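Periplasmic oligopeptide-binding protein (Burkholderia pseudomallei, PDB 3ZS6) probably binds oligopeptides in the periplasm and delivers them to an ABC transporter for uptake. Local coordinates at residues D34-S45 and T491-D501; D219-Q227 and P238-F249. All blocks are in the same frame, centred on the assembly; numbering follows the deposited sequence.

Interaction 1 of 2, residues D34-S45 and T491-D501; sequences DLFEGLARIDAS and TNYIDMRASQD
Arg41 and Asp501 form an end-on, two-pronged salt bridge. NH1 of Arg41 bonds OD2 of Asp501 at 3.0 Å, and NH2 of Arg41 bonds OD1 of Asp501 at 2.9 Å. The first bond is nearly straight (168°). The amide of Gln500 stacks on the same guanidinium, its plane turned only 20° from it. OE1 of Gln500 sits above one face, offset toward the rim, and is not hydrogen-bonded to it. The bend at chi3 of Arg41 (-50°) turns the guanidinium toward both residues.

Asp34, in the last turn of helix 26-35, takes two direct bonds from Ser499. The backbone N of Ser499 donates to OD1 of Asp34 (3.0 Å), and OG of Ser499 donates to OD2 of Asp34 (2.7 Å). Tyr213 OH also bonds OD2, and Arg9 bonds Ser499 OG. At the other end, Thr491 OG1 donates to Ser45 O (2.8 Å).

Three waters extend the polar network. One joins Asp34 OD1 to Gln500 N. Another sits among Ile42 O, Ala498 N and Asp501 OD2. The third links Ala44 O to Arg497 NE.

Apolar contact is slight. Ile42 CB lies 4.4 Å from Met496 CB.

The contact ties helix 26-35 and edge strand 40-42 to a C-terminal loop. Its chemistry is mainly polar: a charge pair, a carboxylate held at both oxygens, and bridging waters.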
loop_
_atom_site.group_PDB
_atom_site.type_symbol
_atom_site.label_atom_id
_atom_site.label_comp_id
_atom_site.label_asym_id
_atom_site.label_seq_id
_atom_site.Cartn_x
_atom_site.Cartn_y
_atom_site.Cartn_z
ATOM N N ASP A 34 -2.982 2.815 -14.386
ATOM C CA ASP A 34 -2.849 3.423 -15.708
ATOM C C ASP A 34 -3.371 2.442 -16.781
ATOM O O ASP A 34 -3.886 2.866 -17.813
ATOM C CB ASP A 34 -1.383 3.773 -16.011
ATOM C CG ASP A 34 -0.915 5.056 -15.331
ATOM O OD1 ASP A 34 -1.729 5.781 -14.704
ATOM O OD2 ASP A 34 0.290 5.350 -15.450
ATOM N N LEU A 35 -3.239 1.135 -16.532
ATOM C CA LEU A 35 -3.643 0.106 -17.512
ATOM C C LEU A 35 -5.093 -0.386 -17.376
ATOM O O LEU A 35 -5.704 -0.814 -18.365
ATOM C CB LEU A 35 -2.700 -1.100 -17.447
ATOM C CG LEU A 35 -1.235 -0.855 -17.825
ATOM C CD1 LEU A 35 -0.380 -2.059 -17.446
ATOM C CD2 LEU A 35 -1.095 -0.529 -19.326
ATOM N N PHE A 36 -5.630 -0.331 -16.157
ATOM C CA PHE A 36 -6.977 -0.827 -15.866
ATOM C C PHE A 36 -7.794 0.231 -15.134
ATOM O O PHE A 36 -7.252 1.043 -14.386
ATOM C CB PHE A 36 -6.936 -2.081 -14.984
ATOM C CG PHE A 36 -6.272 -3.271 -15.624
ATOM C CD1 PHE A 36 -4.894 -3.440 -15.549
ATOM C CD2 PHE A 36 -7.030 -4.235 -16.277
ATOM C CE1 PHE A 36 -4.275 -4.550 -16.118
ATOM C CE2 PHE A 36 -6.426 -5.346 -16.857
ATOM C CZ PHE A 36 -5.046 -5.506 -16.779
ATOM N N GLU A 37 -9.105 0.203 -15.341
ATOM C CA GLU A 37 -10.005 1.139 -14.680
ATOM C C GLU A 37 -11.101 0.390 -13.954
ATOM O O GLU A 37 -11.790 -0.437 -14.549
ATOM C CB GLU A 37 -10.649 2.071 -15.710
ATOM C CG GLU A 37 -11.612 3.095 -15.098
ATOM C CD GLU A 37 -12.279 3.950 -16.155
ATOM O OE1 GLU A 37 -12.928 3.379 -17.062
ATOM O OE2 GLU A 37 -12.137 5.188 -16.088
ATOM N N GLY A 38 -11.264 0.681 -12.667
ATOM C CA GLY A 38 -12.287 0.038 -11.862
ATOM C C GLY A 38 -13.603 0.794 -11.918
ATOM O O GLY A 38 -13.775 1.691 -12.750
ATOM N N LEU A 39 -14.530 0.438 -11.030
ATOM C CA LEU A 39 -15.813 1.141 -10.930
ATOM C C LEU A 39 -15.599 2.643 -10.731
ATOM O O LEU A 39 -16.287 3.475 -11.342
ATOM C CB LEU A 39 -16.651 0.562 -9.783
ATOM C CG LEU A 39 -17.082 -0.905 -9.962
ATOM C CD1 LEU A 39 -17.713 -1.506 -8.687
ATOM C CD2 LEU A 39 -18.030 -1.055 -11.155
ATOM N N ALA A 40 -14.631 2.970 -9.877
ATOM C CA ALA A 40 -14.273 4.348 -9.572
ATOM C C ALA A 40 -12.767 4.565 -9.756
ATOM O O ALA A 40 -12.010 3.605 -9.921
ATOM C CB ALA A 40 -14.687 4.687 -8.144
ATOM N N ARG A 41 -12.344 5.830 -9.723
ATOM C CA ARG A 41 -10.925 6.188 -9.756
ATOM C C ARG A 41 -10.621 7.181 -8.636
ATOM O O ARG A 41 -11.521 7.868 -8.148
ATOM C CB ARG A 41 -10.547 6.873 -11.085
ATOM C CG ARG A 41 -10.730 6.066 -12.353
ATOM C CD ARG A 41 -9.920 6.689 -13.507
ATOM N NE ARG A 41 -10.162 8.127 -13.646
ATOM C CZ ARG A 41 -9.262 9.079 -13.400
ATOM N NH1 ARG A 41 -8.032 8.761 -13.004
ATOM N NH2 ARG A 41 -9.592 10.358 -13.558
ATOM N N ILE A 42 -9.352 7.277 -8.253
ATOM C CA ILE A 42 -8.889 8.374 -7.401
ATOM C C ILE A 42 -8.180 9.376 -8.286
ATOM O O ILE A 42 -7.209 9.020 -8.959
ATOM C CB ILE A 42 -7.892 7.908 -6.333
ATOM C CG1 ILE A 42 -8.495 6.777 -5.492
ATOM C CG2 ILE A 42 -7.443 9.105 -5.460
ATOM C CD1 ILE A 42 -9.848 7.137 -4.832
ATOM N N ASP A 43 -8.662 10.620 -8.312
ATOM C CA ASP A 43 -8.091 11.613 -9.224
ATOM C C ASP A 43 -6.900 12.345 -8.603
ATOM O O ASP A 43 -6.425 11.979 -7.524
ATOM C CB ASP A 43 -9.156 12.593 -9.762
ATOM C CG ASP A 43 -9.531 13.695 -8.761
ATOM O OD1 ASP A 43 -8.855 13.860 -7.716
ATOM O OD2 ASP A 43 -10.512 14.418 -9.041
ATOM N N ALA A 44 -6.416 13.376 -9.284
ATOM C CA ALA A 44 -5.162 14.005 -8.876
ATOM C C ALA A 44 -5.275 14.637 -7.492
ATOM O O ALA A 44 -4.288 14.745 -6.765
ATOM C CB ALA A 44 -4.723 15.027 -9.906
ATOM N N SER A 45 -6.488 15.041 -7.128
ATOM C CA SER A 45 -6.725 15.686 -5.843
ATOM C C SER A 45 -6.927 14.681 -4.710
ATOM O O SER A 45 -6.927 15.057 -3.539
ATOM C CB SER A 45 -7.963 16.582 -5.925
ATOM O OG SER A 45 -9.132 15.781 -6.032
ATOM N N THR A 491 -2.870 17.255 -2.150
ATOM C CA THR A 491 -3.948 16.747 -1.305
ATOM C C THR A 491 -4.281 15.261 -1.528
ATOM O O THR A 491 -5.190 14.726 -0.897
ATOM C CB THR A 491 -5.219 17.588 -1.479
ATOM O OG1 THR A 491 -5.680 17.471 -2.829
ATOM C CG2 THR A 491 -4.929 19.059 -1.171
ATOM N N ASN A 492 -3.545 14.603 -2.423
ATOM C CA ASN A 492 -3.709 13.161 -2.654
ATOM C C ASN A 492 -2.943 12.359 -1.586
ATOM O O ASN A 492 -1.837 11.865 -1.827
ATOM C CB ASN A 492 -3.231 12.805 -4.070
ATOM C CG ASN A 492 -3.689 11.426 -4.525
ATOM O OD1 ASN A 492 -3.531 10.429 -3.814
ATOM N ND2 ASN A 492 -4.246 11.363 -5.733
ATOM N N TYR A 493 -3.544 12.233 -0.406
ATOM C CA TYR A 493 -2.856 11.694 0.766
ATOM C C TYR A 493 -2.491 10.201 0.708
ATOM O O TYR A 493 -1.629 9.739 1.461
ATOM C CB TYR A 493 -3.658 12.006 2.040
ATOM C CG TYR A 493 -3.933 13.487 2.218
ATOM C CD1 TYR A 493 -2.888 14.393 2.395
ATOM C CD2 TYR A 493 -5.229 13.981 2.191
ATOM C CE1 TYR A 493 -3.134 15.753 2.553
ATOM C CE2 TYR A 493 -5.485 15.342 2.346
ATOM C CZ TYR A 493 -4.435 16.220 2.527
ATOM O OH TYR A 493 -4.688 17.564 2.683
ATOM N N ILE A 494 -3.131 9.434 -0.168
ATOM C CA ILE A 494 -2.725 8.040 -0.312
ATOM C C ILE A 494 -1.784 7.856 -1.496
ATOM O O ILE A 494 -1.392 6.745 -1.822
ATOM C CB ILE A 494 -3.917 7.057 -0.373
ATOM C CG1 ILE A 494 -4.673 7.164 -1.689
ATOM C CG2 ILE A 494 -4.851 7.263 0.818
ATOM C CD1 ILE A 494 -5.725 6.063 -1.845
ATOM N N ASP A 495 -1.412 8.970 -2.117
ATOM C CA ASP A 495 -0.444 8.972 -3.212
ATOM C C ASP A 495 -0.807 8.023 -4.351
ATOM O O ASP A 495 0.044 7.280 -4.856
ATOM C CB ASP A 495 0.985 8.703 -2.713
ATOM C CG ASP A 495 2.039 8.971 -3.794
ATOM O OD1 ASP A 495 1.761 9.733 -4.751
ATOM O OD2 ASP A 495 3.142 8.420 -3.696
ATOM N N MET A 496 -2.074 8.052 -4.753
ATOM C CA MET A 496 -2.516 7.305 -5.921
ATOM C C MET A 496 -2.758 8.297 -7.056
ATOM O O MET A 496 -3.881 8.789 -7.261
ATOM C CB MET A 496 -3.761 6.467 -5.604
ATOM C CG MET A 496 -3.454 5.095 -4.951
ATOM S SD MET A 496 -2.600 3.936 -6.062
ATOM C CE MET A 496 -0.973 3.765 -5.311
ATOM N N ARG A 497 -1.686 8.602 -7.775
ATOM C CA ARG A 497 -1.709 9.664 -8.775
ATOM C C ARG A 497 -1.524 9.093 -10.173
ATOM O O ARG A 497 -0.413 8.756 -10.576
ATOM C CB ARG A 497 -0.618 10.704 -8.462
ATOM C CG ARG A 497 -0.791 11.419 -7.092
ATOM C CD ARG A 497 0.442 12.265 -6.745
ATOM N NE ARG A 497 0.148 13.369 -5.822
ATOM C CZ ARG A 497 0.399 13.359 -4.512
ATOM N NH1 ARG A 497 0.941 12.287 -3.930
ATOM N NH2 ARG A 497 0.093 14.425 -3.777
ATOM N N ALA A 498 -2.632 8.972 -10.893
ATOM C CA ALA A 498 -2.645 8.359 -12.215
ATOM C C ALA A 498 -2.081 9.298 -13.262
ATOM O O ALA A 498 -2.237 10.518 -13.170
ATOM C CB ALA A 498 -4.070 7.953 -12.590
ATOM N N SER A 499 -1.440 8.731 -14.275
ATOM C CA SER A 499 -0.872 9.547 -15.342
ATOM C C SER A 499 -1.927 10.353 -16.128
ATOM O O SER A 499 -1.653 11.466 -16.583
ATOM C CB SER A 499 -0.053 8.666 -16.285
ATOM O OG SER A 499 0.970 7.996 -15.569
ATOM N N GLN A 500 -3.130 9.802 -16.286
ATOM C CA GLN A 500 -4.146 10.462 -17.112
ATOM C C GLN A 500 -4.647 11.782 -16.518
ATOM O O GLN A 500 -5.308 12.572 -17.203
ATOM C CB GLN A 500 -5.335 9.535 -17.392
ATOM C CG GLN A 500 -6.217 9.244 -16.175
ATOM C CD GLN A 500 -7.597 8.736 -16.578
ATOM O OE1 GLN A 500 -7.982 7.603 -16.271
ATOM N NE2 GLN A 500 -8.347 9.580 -17.269
ATOM N N ASP A 501 -4.353 12.013 -15.244
ATOM C CA ASP A 501 -4.802 13.234 -14.586
ATOM C C ASP A 501 -3.770 14.360 -14.704
ATOM O O ASP A 501 -4.039 15.494 -14.305
ATOM C CB ASP A 501 -5.168 12.959 -13.116
ATOM C CG ASP A 501 -6.355 12.000 -12.981
ATOM O OD1 ASP A 501 -7.341 12.174 -13.721
ATOM O OD2 ASP A 501 -6.297 11.061 -12.158
HETATM O O HOH W 1 -3.835 7.000 -15.883
HETATM O O HOH W 2 -4.879 10.500 -9.983
HETATM O O HOH W 3 -1.554 15.001 -7.521
#

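Interaction 2 of 2, residues D219-Q227 and P238-F249; sequences DETALRMYQ and PAGGFGQISKQF
Leu223 is the main bump on helix 219-227. Its two methyls enter a hollow lined by Pro238, Ile245 and Phe249. CD2 of Leu223 lies 3.9 Å from CG of Pro238, where the two side chains cross at about a right angle. The same methyl meets CD1 of Ile245 tip to tip at 4.2 Å. The other branch, CD1 of Leu223, reaches CE2 of Phe249 at 3.9 Å. CG of Leu223 is anti to the backbone N (chi1 179°), which carries the fork out toward the second segment.

Pro238 is the matching bump from the other side. CG of its ring rests against Asp219, Glu220 and Leu223 near the start of the first helix. CB of Asp219 comes within 3.8 Å of CA of Pro238. A type II turn from Pro238 to Gly241 then brings the chain round to helix 242-249.

One turn beyond Leu223, Tyr226 meets Phe249 in a T-shaped stack. The edge of Tyr226 points at the face of Phe249, with centroids 5.4 Å apart and planes at 83°. CE1 of Tyr226 and CD1 of Phe249 are 3.8 Å apart. CB of Gln227 closes on the rim of Phe249. Leu480 of strand 470-480 touches Leu223, Tyr226 and Phe249. The hydroxyl of Tyr226 bonds Glu252, and Lys482 makes a cation-pi contact with the Tyr226 ring.

The two helix segments run almost parallel, 8° apart, but their axes stay 13.3 Å from each other. Leu223, Tyr226, Ile245 and Phe249 fill the space between them, and Pro238 fills in at the N-terminal end. The chemistry is chiefly apolar and aromatic, so shape fit and exclusion of water probably hold this helix pair together, with polar groups gathered at its margin.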
loop_
_atom_site.group_PDB
_atom_site.type_symbol
_atom_site.label_atom_id
_atom_site.label_comp_id
_atom_site.label_asym_id
_atom_site.label_seq_id
_atom_site.Cartn_x
_atom_site.Cartn_y
_atom_site.Cartn_z
ATOM N N ASP A 219 17.880 6.026 -4.746
ATOM C CA ASP A 219 17.314 7.371 -4.878
ATOM C C ASP A 219 18.320 8.388 -5.428
ATOM O O ASP A 219 17.943 9.335 -6.120
ATOM C CB ASP A 219 16.736 7.845 -3.543
ATOM C CG ASP A 219 15.541 7.009 -3.094
ATOM O OD1 ASP A 219 14.578 6.878 -3.878
ATOM O OD2 ASP A 219 15.570 6.477 -1.962
ATOM N N GLU A 220 19.599 8.192 -5.124
ATOM C CA GLU A 220 20.633 9.087 -5.634
ATOM C C GLU A 220 20.775 8.983 -7.146
ATOM O O GLU A 220 20.900 9.996 -7.836
ATOM C CB GLU A 220 21.979 8.832 -4.949
ATOM C CG GLU A 220 22.262 9.774 -3.785
ATOM C CD GLU A 220 22.503 11.212 -4.231
ATOM O OE1 GLU A 220 22.682 11.444 -5.449
ATOM O OE2 GLU A 220 22.517 12.110 -3.360
ATOM N N THR A 221 20.756 7.757 -7.655
ATOM C CA THR A 221 20.787 7.516 -9.090
ATOM C C THR A 221 19.545 8.124 -9.745
ATOM O O THR A 221 19.626 8.726 -10.819
ATOM C CB THR A 221 20.829 6.004 -9.399
ATOM O OG1 THR A 221 22.092 5.463 -8.985
ATOM C CG2 THR A 221 20.628 5.749 -10.887
ATOM N N ALA A 222 18.397 7.968 -9.087
ATOM C CA ALA A 222 17.153 8.581 -9.563
ATOM C C ALA A 222 17.301 10.097 -9.665
ATOM O O ALA A 222 16.838 10.716 -10.628
ATOM C CB ALA A 222 15.991 8.230 -8.635
ATOM N N LEU A 223 17.955 10.684 -8.665
ATOM C CA LEU A 223 18.169 12.133 -8.621
ATOM C C LEU A 223 19.041 12.596 -9.787
ATOM O O LEU A 223 18.745 13.598 -10.439
ATOM C CB LEU A 223 18.802 12.534 -7.283
ATOM C CG LEU A 223 19.123 14.011 -7.036
ATOM C CD1 LEU A 223 17.878 14.862 -7.203
ATOM C CD2 LEU A 223 19.727 14.207 -5.646
ATOM N N ARG A 224 20.121 11.863 -10.034
ATOM C CA ARG A 224 21.011 12.146 -11.149
ATOM C C ARG A 224 20.248 12.141 -12.466
ATOM O O ARG A 224 20.427 13.024 -13.303
ATOM C CB ARG A 224 22.124 11.102 -11.218
ATOM C CG ARG A 224 23.138 11.157 -10.093
ATOM C CD ARG A 224 24.278 10.176 -10.376
ATOM N NE ARG A 224 25.300 10.170 -9.335
ATOM C CZ ARG A 224 26.466 9.537 -9.443
ATOM N NH1 ARG A 224 26.757 8.862 -10.549
ATOM N NH2 ARG A 224 27.345 9.580 -8.449
ATOM N N MET A 225 19.401 11.136 -12.654
ATOM C CA MET A 225 18.632 11.037 -13.886
ATOM C C MET A 225 17.611 12.165 -14.006
ATOM O O MET A 225 17.332 12.647 -15.100
ATOM C CB MET A 225 17.939 9.673 -13.974
ATOM C CG MET A 225 18.887 8.529 -14.315
ATOM S SD MET A 225 18.113 6.901 -14.177
ATOM C CE MET A 225 17.917 6.770 -12.416
ATOM N N TYR A 226 17.040 12.575 -12.878
ATOM C CA TYR A 226 16.077 13.660 -12.888
ATOM C C TYR A 226 16.803 14.927 -13.326
ATOM O O TYR A 226 16.347 15.644 -14.222
ATOM C CB TYR A 226 15.474 13.832 -11.497
ATOM C CG TYR A 226 14.477 14.960 -11.363
ATOM C CD1 TYR A 226 14.900 16.254 -11.109
ATOM C CD2 TYR A 226 13.107 14.721 -11.465
ATOM C CE1 TYR A 226 13.988 17.300 -10.975
ATOM C CE2 TYR A 226 12.185 15.754 -11.331
ATOM C CZ TYR A 226 12.637 17.041 -11.090
ATOM O OH TYR A 226 11.744 18.068 -10.941
ATOM N N GLN A 227 17.956 15.170 -12.708
ATOM C CA GLN A 227 18.768 16.343 -13.014
ATOM C C GLN A 227 19.160 16.385 -14.496
ATOM O O GLN A 227 19.203 17.454 -15.099
ATOM C CB GLN A 227 20.007 16.374 -12.115
ATOM C CG GLN A 227 20.853 17.631 -12.219
ATOM C CD GLN A 227 21.961 17.676 -11.168
ATOM O OE1 GLN A 227 22.044 16.809 -10.293
ATOM N NE2 GLN A 227 22.817 18.693 -11.253
ATOM N N PRO A 238 16.425 11.397 -1.919
ATOM C CA PRO A 238 17.398 10.695 -1.067
ATOM C C PRO A 238 17.312 11.136 0.389
ATOM O O PRO A 238 17.095 12.313 0.670
ATOM C CB PRO A 238 18.756 11.115 -1.647
ATOM C CG PRO A 238 18.461 11.614 -3.036
ATOM C CD PRO A 238 17.074 12.193 -2.975
ATOM N N ALA A 239 17.498 10.197 1.308
ATOM C CA ALA A 239 17.566 10.523 2.728
ATOM C C ALA A 239 18.666 11.547 2.991
ATOM O O ALA A 239 19.737 11.480 2.387
ATOM C CB ALA A 239 17.807 9.262 3.550
ATOM N N GLY A 240 18.392 12.486 3.894
ATOM C CA GLY A 240 19.342 13.524 4.260
ATOM C C GLY A 240 19.557 14.604 3.214
ATOM O O GLY A 240 20.377 15.503 3.404
ATOM N N GLY A 241 18.821 14.525 2.107
ATOM C CA GLY A 241 19.042 15.426 0.989
ATOM C C GLY A 241 18.105 16.619 0.890
ATOM O O GLY A 241 18.341 17.513 0.083
ATOM N N PHE A 242 17.049 16.638 1.698
ATOM C CA PHE A 242 16.044 17.696 1.614
ATOM C C PHE A 242 16.643 19.096 1.465
ATOM O O PHE A 242 16.206 19.873 0.616
ATOM C CB PHE A 242 15.098 17.669 2.818
ATOM C CG PHE A 242 13.972 18.662 2.714
ATOM C CD1 PHE A 242 14.161 19.986 3.079
ATOM C CD2 PHE A 242 12.733 18.277 2.226
ATOM C CE1 PHE A 242 13.129 20.902 2.978
ATOM C CE2 PHE A 242 11.694 19.191 2.120
ATOM C CZ PHE A 242 11.892 20.502 2.498
ATOM N N GLY A 243 17.646 19.405 2.284
ATOM C CA GLY A 243 18.264 20.723 2.288
ATOM C C GLY A 243 18.834 21.186 0.955
ATOM O O GLY A 243 18.485 22.263 0.458
ATOM N N GLN A 244 19.720 20.380 0.379
ATOM C CA GLN A 244 20.380 20.747 -0.861
ATOM C C GLN A 244 19.395 20.666 -2.017
ATOM O O GLN A 244 19.444 21.473 -2.938
ATOM C CB GLN A 244 21.577 19.832 -1.140
ATOM C CG GLN A 244 21.188 18.424 -1.583
ATOM C CD GLN A 244 22.320 17.688 -2.290
ATOM O OE1 GLN A 244 23.433 18.204 -2.411
ATOM N NE2 GLN A 244 22.036 16.475 -2.762
ATOM N N ILE A 245 18.507 19.680 -1.966
ATOM C CA ILE A 245 17.528 19.482 -3.026
ATOM C C ILE A 245 16.542 20.642 -3.104
ATOM O O ILE A 245 16.210 21.118 -4.192
ATOM C CB ILE A 245 16.762 18.175 -2.828
ATOM C CG1 ILE A 245 17.715 16.992 -3.036
ATOM C CG2 ILE A 245 15.585 18.103 -3.783
ATOM C CD1 ILE A 245 17.094 15.648 -2.777
ATOM N N SER A 246 16.085 21.095 -1.943
ATOM C CA SER A 246 15.156 22.213 -1.872
ATOM C C SER A 246 15.768 23.465 -2.494
ATOM O O SER A 246 15.098 24.220 -3.212
ATOM C CB SER A 246 14.779 22.475 -0.412
ATOM O OG SER A 246 13.971 23.629 -0.295
ATOM N N LYS A 247 17.050 23.676 -2.223
ATOM C CA LYS A 247 17.742 24.862 -2.698
ATOM C C LYS A 247 17.896 24.810 -4.207
ATOM O O LYS A 247 17.714 25.817 -4.895
ATOM C CB LYS A 247 19.118 24.971 -2.038
ATOM C CG LYS A 247 19.938 26.158 -2.495
ATOM C CD LYS A 247 21.425 25.876 -2.322
ATOM C CE LYS A 247 21.716 25.256 -0.962
ATOM N NZ LYS A 247 22.951 24.416 -0.979
ATOM N N GLN A 248 18.229 23.629 -4.715
ATOM C CA GLN A 248 18.476 23.454 -6.144
ATOM C C GLN A 248 17.206 23.369 -6.993
ATOM O O GLN A 248 17.172 23.885 -8.106
ATOM C CB GLN A 248 19.335 22.212 -6.406
ATOM C CG GLN A 248 19.655 22.001 -7.896
ATOM C CD GLN A 248 20.648 20.868 -8.140
ATOM O OE1 GLN A 248 21.091 20.207 -7.202
ATOM N NE2 GLN A 248 21.000 20.645 -9.404
ATOM N N PHE A 249 16.171 22.710 -6.482
ATOM C CA PHE A 249 14.998 22.425 -7.314
ATOM C C PHE A 249 13.738 23.194 -6.898
ATOM O O PHE A 249 12.728 23.182 -7.609
ATOM C CB PHE A 249 14.731 20.913 -7.356
ATOM C CG PHE A 249 15.840 20.121 -7.997
ATOM C CD1 PHE A 249 15.978 20.089 -9.378
ATOM C CD2 PHE A 249 16.753 19.423 -7.220
ATOM C CE1 PHE A 249 17.005 19.372 -9.971
ATOM C CE2 PHE A 249 17.780 18.701 -7.809
ATOM C CZ PHE A 249 17.905 18.675 -9.188
#

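Interaction 2 is nested along the chain inside the long loop closed by interaction 1. The segments of interaction 1 are 446 residues apart at their closest ends, those of interaction 2 only 11. The centres of the two contacts lie about 26 Å from each other. Their nearest atoms are about 12 Å apart, so they do not touch. Interaction 1 is nearer the centre of the chain, about 14 Å from it, against about 24 Å for interaction 2. Interaction 1 reaches the bound peptide at Met496 alone, which packs on an acidic side chain of the ligand. Interaction 2 packs helix 219-227 against helix 242-249, farther from the chain centre.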